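Local structure of segregation and condensation protein B (2Z99) at residues E15-L20 against A48-L53; L23-D28 against W74-R79; G93-L98 against L135-L140; L103-V108 against A122-N127; G139-V144 against F155-L160. The protein probably takes part in chromosome segregation and condensation during cell division, as the ScpB partner of ScpA and SMC proteins. One frame throughout, in Å; residues are numbered along the deposited sequence.

Contact 1: E15-L20 against A48-L53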
# COMPACT_ATOMS: atom_id res chain seq x y z
N GLU A 15 23.02 3.24 6.44
CA GLU A 15 22.28 1.98 6.58
C GLU A 15 20.91 2.23 7.19
O GLU A 15 19.91 1.72 6.71
CB GLU A 15 23.05 0.98 7.43
CG GLU A 15 23.86 0.02 6.62
CD GLU A 15 23.00 -0.76 5.64
OE1 GLU A 15 22.15 -1.55 6.10
OE2 GLU A 15 23.17 -0.58 4.41
N LEU A 16 20.87 3.03 8.24
CA LEU A 16 19.62 3.35 8.92
C LEU A 16 18.63 3.94 7.92
O LEU A 16 17.44 3.63 7.96
CB LEU A 16 19.86 4.36 10.04
CG LEU A 16 19.03 4.28 11.33
CD1 LEU A 16 18.51 5.67 11.67
CD2 LEU A 16 17.89 3.30 11.17
N LYS A 17 19.14 4.78 7.03
CA LYS A 17 18.29 5.41 6.02
C LYS A 17 17.69 4.34 5.12
O LYS A 17 16.51 4.41 4.76
CB LYS A 17 19.10 6.41 5.20
CG LYS A 17 18.31 7.13 4.11
CD LYS A 17 18.86 8.53 3.89
CE LYS A 17 18.23 9.23 2.69
NZ LYS A 17 18.79 8.74 1.40
N ARG A 18 18.49 3.33 4.78
CA ARG A 18 18.01 2.26 3.92
C ARG A 18 16.91 1.47 4.60
O ARG A 18 15.81 1.35 4.07
CB ARG A 18 19.16 1.32 3.57
CG ARG A 18 20.29 2.02 2.85
CD ARG A 18 21.37 1.05 2.47
NE ARG A 18 22.35 1.69 1.60
CZ ARG A 18 23.59 1.99 1.97
NH1 ARG A 18 24.03 1.70 3.19
NH2 ARG A 18 24.39 2.59 1.10
N VAL A 19 17.20 0.93 5.77
CA VAL A 19 16.22 0.17 6.51
C VAL A 19 14.91 0.97 6.62
O VAL A 19 13.84 0.45 6.34
CB VAL A 19 16.73 -0.17 7.93
CG1 VAL A 19 15.70 -0.98 8.67
CG2 VAL A 19 18.03 -0.94 7.84
N LEU A 20 15.00 2.25 7.00
CA LEU A 20 13.80 3.06 7.13
C LEU A 20 13.03 3.22 5.82
O LEU A 20 11.80 3.39 5.84
CB LEU A 20 14.14 4.44 7.71
CG LEU A 20 14.59 4.45 9.18
CD1 LEU A 20 14.84 5.89 9.67
CD2 LEU A 20 13.52 3.78 10.03
N ALA A 48 13.79 9.42 14.94
CA ALA A 48 13.01 10.65 14.79
C ALA A 48 13.77 11.66 13.95
O ALA A 48 13.22 12.27 13.04
CB ALA A 48 12.69 11.25 16.18
N ALA A 49 15.04 11.85 14.28
CA ALA A 49 15.88 12.79 13.56
C ALA A 49 16.06 12.37 12.09
O ALA A 49 15.96 13.19 11.17
CB ALA A 49 17.24 12.88 14.23
N LYS A 50 16.37 11.10 11.88
CA LYS A 50 16.59 10.57 10.55
C LYS A 50 15.39 10.77 9.62
O LYS A 50 15.54 11.17 8.45
CB LYS A 50 16.92 9.09 10.65
CG LYS A 50 17.10 8.42 9.31
CD LYS A 50 18.51 7.92 9.14
CE LYS A 50 19.50 9.05 8.99
NZ LYS A 50 19.40 9.62 7.63
N LEU A 51 14.20 10.49 10.14
CA LEU A 51 12.98 10.62 9.36
C LEU A 51 12.79 12.06 8.93
O LEU A 51 12.36 12.33 7.81
CB LEU A 51 11.79 10.13 10.19
CG LEU A 51 11.74 8.62 10.43
CD1 LEU A 51 10.83 8.30 11.59
CD2 LEU A 51 11.26 7.91 9.16
N GLN A 52 13.14 13.00 9.81
CA GLN A 52 12.98 14.41 9.47
C GLN A 52 14.06 14.85 8.49
O GLN A 52 13.87 15.81 7.74
CB GLN A 52 13.02 15.27 10.73
CG GLN A 52 11.67 15.90 11.07
CD GLN A 52 11.15 16.83 9.98
OE1 GLN A 52 11.78 17.84 9.65
NE2 GLN A 52 10.00 16.48 9.40
N LEU A 53 15.18 14.15 8.48
CA LEU A 53 16.25 14.48 7.55
C LEU A 53 15.88 13.88 6.18
O LEU A 53 16.08 14.52 5.13
CB LEU A 53 17.59 13.94 8.04
CG LEU A 53 18.74 14.13 7.04
CD1 LEU A 53 18.85 15.60 6.67
CD2 LEU A 53 20.04 13.62 7.64
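Lys-50 reaches over helix 13-26 and touches Leu-16, Lys-17 and Leu-20 with its aliphatic chain. Lys-50 CG is 3.4 Å from Leu-20 CD1. Lys-50 CD is equally close, 3.4 Å, to Leu-16 CD1. Both pairs are tighter than ordinary carbon contacts. Leu-16 and Lys-50 run antiparallel, side by side. CG of Lys-50 stands anti to the backbone N (chi1 177°), and the chain then bends at chi2, chi3 and chi4. These bends bring Lys-50 NZ to the side of Lys-17, 3.9 Å from Lys-17 CD. The two lysine chains lie roughly perpendicular, and their NZ atoms stay 6.3 Å apart. Lys-17 NZ also has a long, weak ion pair with Glu-57.

Helices 13-26 and 44-60 belong to the N-terminal winged helix domain. The axes of segments 15-20 and 48-53 cross at -78° and approach to 10.5 Å. Leu-20 CD1 adds an apolar contact with Leu-51 CD2 at 4.1 Å. Helix 33-40 joins in here, with Leu-36 touching both leucines. Glu-15 points away from helix 44-60. Its OE2 forms a salt bridge with Arg-18 NH1 at 2.7 Å, met on the anti side of the carboxylate. Glu-15 OE1 forms another with Arg-81 of the second subunit.

Contact 2: L23-D28 against W74-R79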
# COMPACT_ATOMS: atom_id res chain seq x y z
N LEU A 23 11.04 -0.04 5.37
CA LEU A 23 9.93 -0.07 6.30
C LEU A 23 8.82 0.91 5.95
O LEU A 23 7.64 0.55 5.98
CB LEU A 23 10.42 0.18 7.74
CG LEU A 23 11.55 -0.74 8.23
CD1 LEU A 23 11.98 -0.35 9.64
CD2 LEU A 23 11.10 -2.18 8.19
N LEU A 24 9.18 2.14 5.62
CA LEU A 24 8.18 3.13 5.26
C LEU A 24 7.42 2.71 4.01
O LEU A 24 6.36 3.27 3.71
CB LEU A 24 8.84 4.48 4.99
CG LEU A 24 9.36 5.27 6.19
CD1 LEU A 24 10.12 6.49 5.68
CD2 LEU A 24 8.20 5.66 7.09
N LEU A 25 7.95 1.72 3.30
CA LEU A 25 7.32 1.25 2.07
C LEU A 25 6.18 0.27 2.30
O LEU A 25 5.11 0.42 1.72
CB LEU A 25 8.37 0.60 1.14
CG LEU A 25 7.87 0.11 -0.23
CD1 LEU A 25 7.67 1.30 -1.16
CD2 LEU A 25 8.87 -0.87 -0.83
N VAL A 26 6.41 -0.72 3.16
CA VAL A 26 5.43 -1.76 3.44
C VAL A 26 4.21 -1.42 4.32
O VAL A 26 3.25 -2.18 4.37
CB VAL A 26 6.10 -3.00 4.07
CG1 VAL A 26 5.27 -4.21 3.77
CG2 VAL A 26 7.48 -3.19 3.53
N ILE A 27 4.24 -0.28 5.00
CA ILE A 27 3.13 0.08 5.88
C ILE A 27 1.92 0.64 5.13
O ILE A 27 2.07 1.37 4.14
CB ILE A 27 3.56 1.11 6.93
CG1 ILE A 27 3.99 2.40 6.25
CG2 ILE A 27 4.66 0.52 7.80
CD1 ILE A 27 4.34 3.51 7.18
N ASP A 28 0.73 0.33 5.63
CA ASP A 28 -0.51 0.80 5.02
C ASP A 28 -1.17 1.85 5.91
O ASP A 28 -2.28 2.31 5.64
CB ASP A 28 -1.46 -0.37 4.79
CG ASP A 28 -2.34 -0.18 3.56
OD1 ASP A 28 -1.79 0.05 2.45
OD2 ASP A 28 -3.58 -0.28 3.70
N TRP A 74 4.57 8.43 11.23
CA TRP A 74 5.19 8.80 9.96
C TRP A 74 4.70 7.93 8.81
O TRP A 74 4.45 6.73 8.98
CB TRP A 74 6.71 8.68 10.03
CG TRP A 74 7.41 9.70 10.86
CD1 TRP A 74 7.64 9.64 12.21
CD2 TRP A 74 7.98 10.94 10.41
NE1 TRP A 74 8.32 10.77 12.63
CE2 TRP A 74 8.54 11.58 11.54
CE3 TRP A 74 8.07 11.57 9.17
CZ2 TRP A 74 9.18 12.82 11.46
CZ3 TRP A 74 8.71 12.81 9.09
CH2 TRP A 74 9.26 13.41 10.23
N ARG A 75 4.60 8.53 7.62
CA ARG A 75 4.13 7.80 6.45
C ARG A 75 4.51 8.52 5.15
O ARG A 75 4.57 9.74 5.11
CB ARG A 75 2.60 7.67 6.54
CG ARG A 75 1.92 6.91 5.42
CD ARG A 75 0.40 6.95 5.61
NE ARG A 75 -0.27 5.93 4.80
CZ ARG A 75 -1.58 5.68 4.80
NH1 ARG A 75 -2.43 6.38 5.56
NH2 ARG A 75 -2.05 4.71 4.02
N MET A 76 4.79 7.75 4.10
CA MET A 76 5.12 8.34 2.81
C MET A 76 3.83 8.70 2.06
O MET A 76 2.98 7.84 1.84
CB MET A 76 5.92 7.37 1.95
CG MET A 76 7.26 7.02 2.53
SD MET A 76 8.36 6.37 1.31
CE MET A 76 7.98 4.65 1.43
N TYR A 77 3.70 9.96 1.67
CA TYR A 77 2.54 10.44 0.93
C TYR A 77 2.93 10.92 -0.47
O TYR A 77 4.11 11.11 -0.78
CB TYR A 77 1.88 11.63 1.65
CG TYR A 77 1.33 11.31 3.02
CD1 TYR A 77 2.15 10.83 4.03
CD2 TYR A 77 -0.03 11.46 3.29
CE1 TYR A 77 1.64 10.50 5.28
CE2 TYR A 77 -0.56 11.14 4.54
CZ TYR A 77 0.28 10.65 5.53
OH TYR A 77 -0.23 10.30 6.76
N THR A 78 1.93 11.12 -1.30
CA THR A 78 2.12 11.65 -2.65
C THR A 78 2.23 13.17 -2.46
O THR A 78 1.39 13.78 -1.79
CB THR A 78 0.92 11.32 -3.53
OG1 THR A 78 1.21 10.14 -4.28
CG2 THR A 78 0.57 12.49 -4.44
N ARG A 79 3.26 13.78 -3.04
CA ARG A 79 3.43 15.22 -2.89
C ARG A 79 2.28 15.94 -3.58
O ARG A 79 1.91 15.62 -4.71
CB ARG A 79 4.79 15.65 -3.46
CG ARG A 79 5.28 17.00 -2.97
CD ARG A 79 6.75 17.25 -3.32
NE ARG A 79 7.67 16.39 -2.58
CZ ARG A 79 8.06 16.60 -1.32
NH1 ARG A 79 7.61 17.64 -0.64
NH2 ARG A 79 8.87 15.74 -0.73
O HOH W 1 4.61 5.03 4.08
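Met-76 has the largest share of this contact and meets Leu-24 and Leu-25. From CB its chain starts with CG anti to the carbonyl carbon (chi1 -64°). Met-76 CG lies 3.9 Å from Leu-24 CB. SD follows alongside the same CB. The chain bends at chi3 (-90°), which swings the methyl across the helix backbone. There Met-76 CE is 3.7 Å from Leu-24 CB and 4.1 Å from Leu-25 CB. It also lies close to Leu-24 O.

That carbonyl accepts a short hydrogen bond from a water. The same water accepts a bond from Met-76 N, 2.7 Å from the water O. It thus joins Leu-24 to the strand where no direct hydrogen bond does. Further along, Ile-27 CD1 rests 3.7 Å from Trp-74 O. Arg-75 runs out extended, and Asp-28 O lies over one face of its guanidinium. Arg-75 NH2 is 2.9 Å from Asp-28 O, but the angle is too poor for a hydrogen bond.

Strand 65-70 backs the packing, with Leu-67 on Leu-24 and Ile-65 on Met-76. Trp-74 has a backbone bond to Val-31. A first helix packed on the two-stranded wing in this way is typical of a winged helix domain.

Contact 3: G93-L98 against L135-L140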
# COMPACT_ATOMS: atom_id res chain seq x y z
N GLY A 93 -8.50 2.79 -14.89
CA GLY A 93 -8.65 1.42 -14.46
C GLY A 93 -10.14 1.15 -14.41
O GLY A 93 -10.60 0.03 -14.65
N ALA A 94 -10.89 2.20 -14.11
CA ALA A 94 -12.34 2.14 -14.01
C ALA A 94 -12.96 1.40 -15.20
O ALA A 94 -13.85 0.57 -15.03
CB ALA A 94 -12.91 3.56 -13.93
N ARG A 95 -12.49 1.71 -16.40
CA ARG A 95 -13.03 1.06 -17.59
C ARG A 95 -12.03 0.15 -18.28
O ARG A 95 -10.97 0.60 -18.73
CB ARG A 95 -13.54 2.11 -18.57
CG ARG A 95 -14.85 2.74 -18.14
CD ARG A 95 -15.24 3.90 -19.03
NE ARG A 95 -16.55 4.42 -18.66
CZ ARG A 95 -17.03 5.60 -19.07
NH1 ARG A 95 -16.29 6.37 -19.85
NH2 ARG A 95 -18.23 5.99 -18.69
N THR A 96 -12.38 -1.13 -18.35
CA THR A 96 -11.54 -2.12 -19.00
C THR A 96 -11.60 -1.92 -20.51
O THR A 96 -12.46 -1.20 -21.01
CB THR A 96 -12.00 -3.56 -18.64
OG1 THR A 96 -13.38 -3.72 -18.98
CG2 THR A 96 -11.84 -3.80 -17.14
N LYS A 97 -10.67 -2.55 -21.23
CA LYS A 97 -10.61 -2.44 -22.69
C LYS A 97 -11.93 -2.87 -23.34
O LYS A 97 -12.80 -3.45 -22.68
CB LYS A 97 -9.45 -3.29 -23.21
CG LYS A 97 -9.37 -3.45 -24.73
CD LYS A 97 -9.22 -2.11 -25.45
CE LYS A 97 -9.24 -2.29 -26.96
NZ LYS A 97 -9.14 -0.99 -27.65
N LEU A 98 -12.09 -2.59 -24.63
CA LEU A 98 -13.31 -2.97 -25.34
C LEU A 98 -13.18 -4.39 -25.88
O LEU A 98 -12.16 -4.76 -26.47
CB LEU A 98 -13.58 -2.01 -26.51
CG LEU A 98 -14.26 -0.66 -26.23
CD1 LEU A 98 -14.41 0.13 -27.52
CD2 LEU A 98 -15.63 -0.89 -25.60
N LEU A 135 -20.67 1.90 -25.38
CA LEU A 135 -20.18 2.75 -26.46
C LEU A 135 -20.68 4.17 -26.27
O LEU A 135 -19.98 5.13 -26.58
CB LEU A 135 -20.64 2.24 -27.82
CG LEU A 135 -19.92 1.03 -28.40
CD1 LEU A 135 -20.49 0.75 -29.77
CD2 LEU A 135 -18.44 1.30 -28.48
N LEU A 136 -21.92 4.31 -25.79
CA LEU A 136 -22.50 5.62 -25.55
C LEU A 136 -21.84 6.31 -24.37
O LEU A 136 -21.36 7.45 -24.49
CB LEU A 136 -24.00 5.50 -25.29
CG LEU A 136 -24.88 5.05 -26.46
CD1 LEU A 136 -26.31 4.91 -25.98
CD2 LEU A 136 -24.78 6.04 -27.60
N ALA A 137 -21.81 5.63 -23.23
CA ALA A 137 -21.20 6.18 -22.02
C ALA A 137 -19.75 6.58 -22.24
O ALA A 137 -19.28 7.56 -21.67
CB ALA A 137 -21.29 5.17 -20.90
N ARG A 138 -19.03 5.82 -23.07
CA ARG A 138 -17.63 6.14 -23.35
C ARG A 138 -17.51 7.20 -24.43
O ARG A 138 -16.39 7.50 -24.88
CB ARG A 138 -16.87 4.90 -23.79
CG ARG A 138 -16.83 3.79 -22.78
CD ARG A 138 -15.88 2.71 -23.24
NE ARG A 138 -15.86 1.60 -22.30
CZ ARG A 138 -14.87 0.72 -22.22
NH1 ARG A 138 -13.82 0.83 -23.03
NH2 ARG A 138 -14.92 -0.27 -21.33
N GLY A 139 -18.64 7.74 -24.86
CA GLY A 139 -18.65 8.78 -25.88
C GLY A 139 -18.10 8.42 -27.24
O GLY A 139 -17.69 9.30 -27.99
N LEU A 140 -18.08 7.13 -27.57
CA LEU A 140 -17.58 6.72 -28.88
C LEU A 140 -18.64 6.91 -29.97
O LEU A 140 -18.32 7.02 -31.16
CB LEU A 140 -17.11 5.26 -28.86
CG LEU A 140 -15.70 5.02 -28.31
CD1 LEU A 140 -14.74 6.05 -28.88
CD2 LEU A 140 -15.73 5.11 -26.80
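Arg-138 is held between Arg-95 and Leu-98, and this is the tight part of the contact. Arg-95 CB sits over the rim of one face of the Arg-138 guanidinium, 3.9 Å above the plane. Leu-98 CD2 sits over the rim of the opposite face at 3.6 Å. Thr-96 O comes to the edge and takes two bonds from the same group. Arg-138 NH2 to Thr-96 O is the stronger, 2.6 Å with an N-H...O angle of 147°. Arg-138 NH1 to Thr-96 O is weak at 3.2 Å. The Arg-138 chain is extended from CG to NE, which carries the guanidinium from the helix end to the linker backbone. Beside it, Leu-98 CD1 meets Leu-135 CD2 at 4.3 Å, next to helix 100-112.

The other side is looser and exposed. The Arg-95 and Arg-138 chains lie antiparallel, side by side. Their guanidinium planes are nearly parallel, 12° off, but the NE atoms stay 4.7 Å apart. Arg-138 CG lies over one face of the Arg-95 guanidinium. Arg-95 NH2 is 3.5 Å from Ala-137 O without a hydrogen bond.

The contact ties the link after helix 83-94 to the end of helix 129-137, where Gly-139 closes a Schellman motif. Two like charges are near each other here. Thr-96 O, and perhaps the nearby Ala-137 O, would ease any repulsion between them.

Contact 4: L103-V108 against A122-N127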
# COMPACT_ATOMS: atom_id res chain seq x y z
N LEU A 103 -15.96 -3.67 -30.35
CA LEU A 103 -15.30 -3.04 -31.48
C LEU A 103 -16.08 -3.35 -32.75
O LEU A 103 -16.29 -2.49 -33.61
CB LEU A 103 -13.85 -3.53 -31.62
CG LEU A 103 -12.76 -3.01 -30.68
CD1 LEU A 103 -13.09 -1.58 -30.25
CD2 LEU A 103 -12.62 -3.91 -29.46
N GLU A 104 -16.52 -4.60 -32.84
CA GLU A 104 -17.29 -5.08 -33.97
C GLU A 104 -18.49 -4.16 -34.20
O GLU A 104 -18.66 -3.62 -35.29
CB GLU A 104 -17.80 -6.49 -33.68
CG GLU A 104 -17.66 -7.48 -34.83
CD GLU A 104 -16.36 -8.27 -34.75
OE1 GLU A 104 -15.31 -7.71 -35.14
OE2 GLU A 104 -16.41 -9.44 -34.30
N THR A 105 -19.30 -3.97 -33.18
CA THR A 105 -20.48 -3.13 -33.32
C THR A 105 -20.12 -1.66 -33.46
O THR A 105 -20.89 -0.88 -34.01
CB THR A 105 -21.48 -3.32 -32.14
OG1 THR A 105 -22.00 -2.06 -31.72
CG2 THR A 105 -20.83 -4.01 -30.98
N LEU A 106 -18.94 -1.29 -32.98
CA LEU A 106 -18.52 0.10 -33.10
C LEU A 106 -18.29 0.32 -34.59
O LEU A 106 -18.73 1.32 -35.15
CB LEU A 106 -17.21 0.34 -32.34
CG LEU A 106 -16.88 1.76 -31.88
CD1 LEU A 106 -15.37 1.86 -31.75
CD2 LEU A 106 -17.38 2.81 -32.85
N ALA A 107 -17.60 -0.63 -35.21
CA ALA A 107 -17.29 -0.57 -36.64
C ALA A 107 -18.56 -0.48 -37.48
O ALA A 107 -18.61 0.24 -38.48
CB ALA A 107 -16.49 -1.78 -37.05
N VAL A 108 -19.59 -1.21 -37.07
CA VAL A 108 -20.84 -1.18 -37.80
C VAL A 108 -21.39 0.24 -37.82
O VAL A 108 -21.77 0.74 -38.88
CB VAL A 108 -21.88 -2.15 -37.17
CG1 VAL A 108 -23.23 -2.01 -37.86
CG2 VAL A 108 -21.39 -3.57 -37.31
N ALA A 122 -29.43 -6.20 -36.26
CA ALA A 122 -29.60 -7.13 -37.36
C ALA A 122 -28.26 -7.49 -37.99
O ALA A 122 -27.94 -8.67 -38.15
CB ALA A 122 -30.53 -6.55 -38.41
N VAL A 123 -27.49 -6.47 -38.34
CA VAL A 123 -26.17 -6.67 -38.94
C VAL A 123 -25.25 -7.51 -38.05
O VAL A 123 -24.45 -8.29 -38.56
CB VAL A 123 -25.49 -5.32 -39.25
CG1 VAL A 123 -24.01 -5.53 -39.58
CG2 VAL A 123 -26.19 -4.66 -40.41
N ARG A 124 -25.35 -7.36 -36.74
CA ARG A 124 -24.51 -8.13 -35.84
C ARG A 124 -25.13 -9.51 -35.59
O ARG A 124 -24.43 -10.47 -35.24
CB ARG A 124 -24.34 -7.41 -34.50
CG ARG A 124 -23.42 -6.18 -34.50
CD ARG A 124 -21.94 -6.54 -34.34
NE ARG A 124 -21.64 -7.45 -33.22
CZ ARG A 124 -21.98 -7.24 -31.94
NH1 ARG A 124 -22.65 -6.15 -31.59
NH2 ARG A 124 -21.64 -8.11 -31.01
N GLY A 125 -26.44 -9.59 -35.77
CA GLY A 125 -27.14 -10.84 -35.56
C GLY A 125 -27.37 -11.14 -34.09
O GLY A 125 -27.50 -12.30 -33.72
N VAL A 126 -27.43 -10.11 -33.26
CA VAL A 126 -27.63 -10.30 -31.83
C VAL A 126 -28.10 -9.01 -31.16
O VAL A 126 -28.01 -7.94 -31.75
CB VAL A 126 -26.32 -10.73 -31.12
CG1 VAL A 126 -25.84 -12.08 -31.63
CG2 VAL A 126 -25.25 -9.69 -31.37
N ASN A 127 -28.59 -9.11 -29.93
CA ASN A 127 -29.02 -7.93 -29.18
C ASN A 127 -27.74 -7.12 -28.89
O ASN A 127 -26.69 -7.70 -28.60
CB ASN A 127 -29.67 -8.37 -27.87
CG ASN A 127 -30.21 -7.20 -27.07
OD1 ASN A 127 -31.32 -6.74 -27.32
ND2 ASN A 127 -29.42 -6.71 -26.12
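In the C-terminal winged helix domain, helix 117-124 sets its last turn against helix 100-112 through Val-123 and Arg-124. Val-108 and Val-123 meet tip to tip. Val-123 CG1 is 4.0 Å from Val-108 CG2, and Val-108 CG1 is as near.

Arg-124 buries more area than any other residue here. Its chain folds at chi2 (-84°) and again at chi3 (-50°). These bends curl it over helix 100-112. Arg-124 CD sits 3.8 Å from Thr-105 CA and 4.2 Å from Val-108 CG2. Arg-124 NE is 4.0 Å from Glu-104 CB. The guanidinium also nears the Thr-105 side chain, but the modelled approach is doubtful. Val-126 CG2 lies over one face of the Arg-124 guanidinium, off toward the rim and 3.9 Å above its plane. No hydrogen bond crosses the contact. The carboxylate of Glu-104 turns away, with OE2 5.7 Å from Arg-124 NE. Any attraction between these charges is probably weak.

Thr-105 also touches Val-131 and Leu-135 of helix 129-137, so it belongs to a three-helix junction. Gly-125, with positive phi, ends helix 117-124 in a Schellman motif. Val-126 N bonds back to Ser-121 O. The chain then turns into helix 129-137. A first helix packed against the next two, themselves joined by a short turn, is typical of the helix-turn-helix core of winged helix domains.

Contact 5: G139-V144 against F155-L160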
# COMPACT_ATOMS: atom_id res chain seq x y z
N GLY A 139 -18.64 7.74 -24.86
CA GLY A 139 -18.65 8.78 -25.88
C GLY A 139 -18.10 8.42 -27.24
O GLY A 139 -17.69 9.30 -27.99
N LEU A 140 -18.08 7.13 -27.57
CA LEU A 140 -17.58 6.72 -28.88
C LEU A 140 -18.64 6.91 -29.97
O LEU A 140 -18.32 7.02 -31.16
CB LEU A 140 -17.11 5.26 -28.86
CG LEU A 140 -15.70 5.02 -28.31
CD1 LEU A 140 -14.74 6.05 -28.88
CD2 LEU A 140 -15.73 5.11 -26.80
N ILE A 141 -19.90 6.94 -29.56
CA ILE A 141 -21.01 7.14 -30.50
C ILE A 141 -22.04 7.95 -29.77
O ILE A 141 -21.98 8.09 -28.55
CB ILE A 141 -21.67 5.79 -30.95
CG1 ILE A 141 -22.35 5.12 -29.74
CG2 ILE A 141 -20.64 4.89 -31.62
CD1 ILE A 141 -23.14 3.87 -30.08
N THR A 142 -23.00 8.48 -30.51
CA THR A 142 -24.06 9.27 -29.89
C THR A 142 -25.28 9.35 -30.78
O THR A 142 -25.22 9.05 -31.97
CB THR A 142 -23.59 10.70 -29.59
OG1 THR A 142 -24.57 11.35 -28.77
CG2 THR A 142 -23.41 11.48 -30.88
N GLU A 143 -26.40 9.76 -30.19
CA GLU A 143 -27.64 9.89 -30.94
C GLU A 143 -27.55 11.12 -31.84
O GLU A 143 -27.21 12.21 -31.38
CB GLU A 143 -28.84 10.03 -29.99
CG GLU A 143 -29.05 8.85 -29.05
CD GLU A 143 -28.34 9.02 -27.71
OE1 GLU A 143 -27.26 9.67 -27.68
OE2 GLU A 143 -28.85 8.50 -26.69
N VAL A 144 -27.84 10.94 -33.13
CA VAL A 144 -27.78 12.02 -34.09
C VAL A 144 -29.17 12.56 -34.43
O VAL A 144 -29.39 13.76 -34.42
CB VAL A 144 -27.10 11.57 -35.39
CG1 VAL A 144 -27.19 12.66 -36.43
CG2 VAL A 144 -25.65 11.25 -35.10
N PHE A 155 -27.71 6.76 -35.07
CA PHE A 155 -26.45 6.94 -34.34
C PHE A 155 -25.27 7.25 -35.23
O PHE A 155 -25.30 7.00 -36.43
CB PHE A 155 -26.10 5.68 -33.52
CG PHE A 155 -27.03 5.41 -32.38
CD1 PHE A 155 -28.25 4.78 -32.59
CD2 PHE A 155 -26.70 5.83 -31.10
CE1 PHE A 155 -29.14 4.59 -31.55
CE2 PHE A 155 -27.58 5.63 -30.04
CZ PHE A 155 -28.80 5.02 -30.27
N ALA A 156 -24.23 7.79 -34.62
CA ALA A 156 -23.02 8.11 -35.35
C ALA A 156 -21.84 8.11 -34.39
O ALA A 156 -22.01 8.22 -33.18
CB ALA A 156 -23.14 9.47 -36.02
N THR A 157 -20.65 7.96 -34.95
CA THR A 157 -19.45 7.97 -34.16
C THR A 157 -19.18 9.44 -33.85
O THR A 157 -19.41 10.31 -34.69
CB THR A 157 -18.27 7.40 -34.95
OG1 THR A 157 -18.10 8.13 -36.17
CG2 THR A 157 -18.52 5.94 -35.27
N THR A 158 -18.70 9.70 -32.64
CA THR A 158 -18.42 11.06 -32.21
C THR A 158 -17.11 11.55 -32.81
O THR A 158 -16.56 10.93 -33.72
CB THR A 158 -18.31 11.12 -30.70
OG1 THR A 158 -17.17 10.35 -30.27
CG2 THR A 158 -19.57 10.55 -30.05
N GLU A 159 -16.63 12.67 -32.30
CA GLU A 159 -15.37 13.26 -32.75
C GLU A 159 -14.26 12.55 -31.97
O GLU A 159 -13.19 12.27 -32.50
CB GLU A 159 -15.35 14.76 -32.43
CG GLU A 159 -16.53 15.55 -32.97
CD GLU A 159 -16.59 15.57 -34.49
OE1 GLU A 159 -15.60 16.02 -35.11
OE2 GLU A 159 -17.62 15.15 -35.05
N LEU A 160 -14.55 12.27 -30.71
CA LEU A 160 -13.61 11.58 -29.83
C LEU A 160 -13.24 10.24 -30.44
O LEU A 160 -12.12 9.75 -30.28
CB LEU A 160 -14.26 11.38 -28.45
CG LEU A 160 -13.37 11.02 -27.26
CD1 LEU A 160 -14.23 11.00 -26.00
CD2 LEU A 160 -12.70 9.67 -27.48
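Thr-158 OG1 has two partners: it donates to Gly-139 O and caps Phe-161 N at the start of helix 159-165. The bond from Thr-158 OG1 to Gly-139 O is 2.6 Å and lies in the carbonyl plane. OG1 stands between the backbone N and the carbonyl carbon (chi1 65°), which lets it serve both partners. Thr-158 N bonds to Leu-140 O at 3.1 Å, from well above the carbonyl plane.

The strands then pair in antiparallel fashion. Thr-142 and Ala-156 form the hydrogen-bonded pair. Thr-142 N to Ala-156 O is 2.9 Å, and Ala-156 N to Thr-142 O is 3.1 Å. Ile-141 with Thr-157 and Glu-143 with Phe-155 are non-hydrogen-bonded pairs.

On the face with Thr-142 and Ala-156, Thr-142 CG2 meets Thr-158 CG2 at 4.0 Å. Val-144 CG2 presses on Ala-156 CB at 3.2 Å, tighter than usual. Away from that face, Glu-143 lies alongside Phe-155, with Glu-143 CG 3.7 Å from Phe-155 CE2. The carboxylate and ring planes are 21° apart. Ile-141 CD1 touches Phe-155 CD2 at 4.2 Å, and both residues pack on Leu-136 of helix 129-137. Phe-155 also has a backbone bond to Val-115 in the short third strand. A hairpin that follows the third helix and lies against the helical core is the wing of a winged helix domain.

In the fold
The contacts fall into two groups on opposite sides of the chain's centre. Contacts 1 and 2 share helix 13-26, with centres 13 Å apart, and meet where Leu-51 touches Trp-74 and Leu-24. Both also touch the second subunit. Contacts 3, 4 and 5 lie in the C-terminal part, with centres 13 to 17 Å apart. Contact 4 is nested in the loop closed by contact 3. Contact 5 begins on Gly-139 and Leu-140, where contact 3 ends. Leu-135 joins contact 3 to both of its neighbours. Contacts 2 and 3 are 33 Å apart between centres, with helix 83-94 between them. The chain is thus two winged helix domains in series, consistent with pairing through the first.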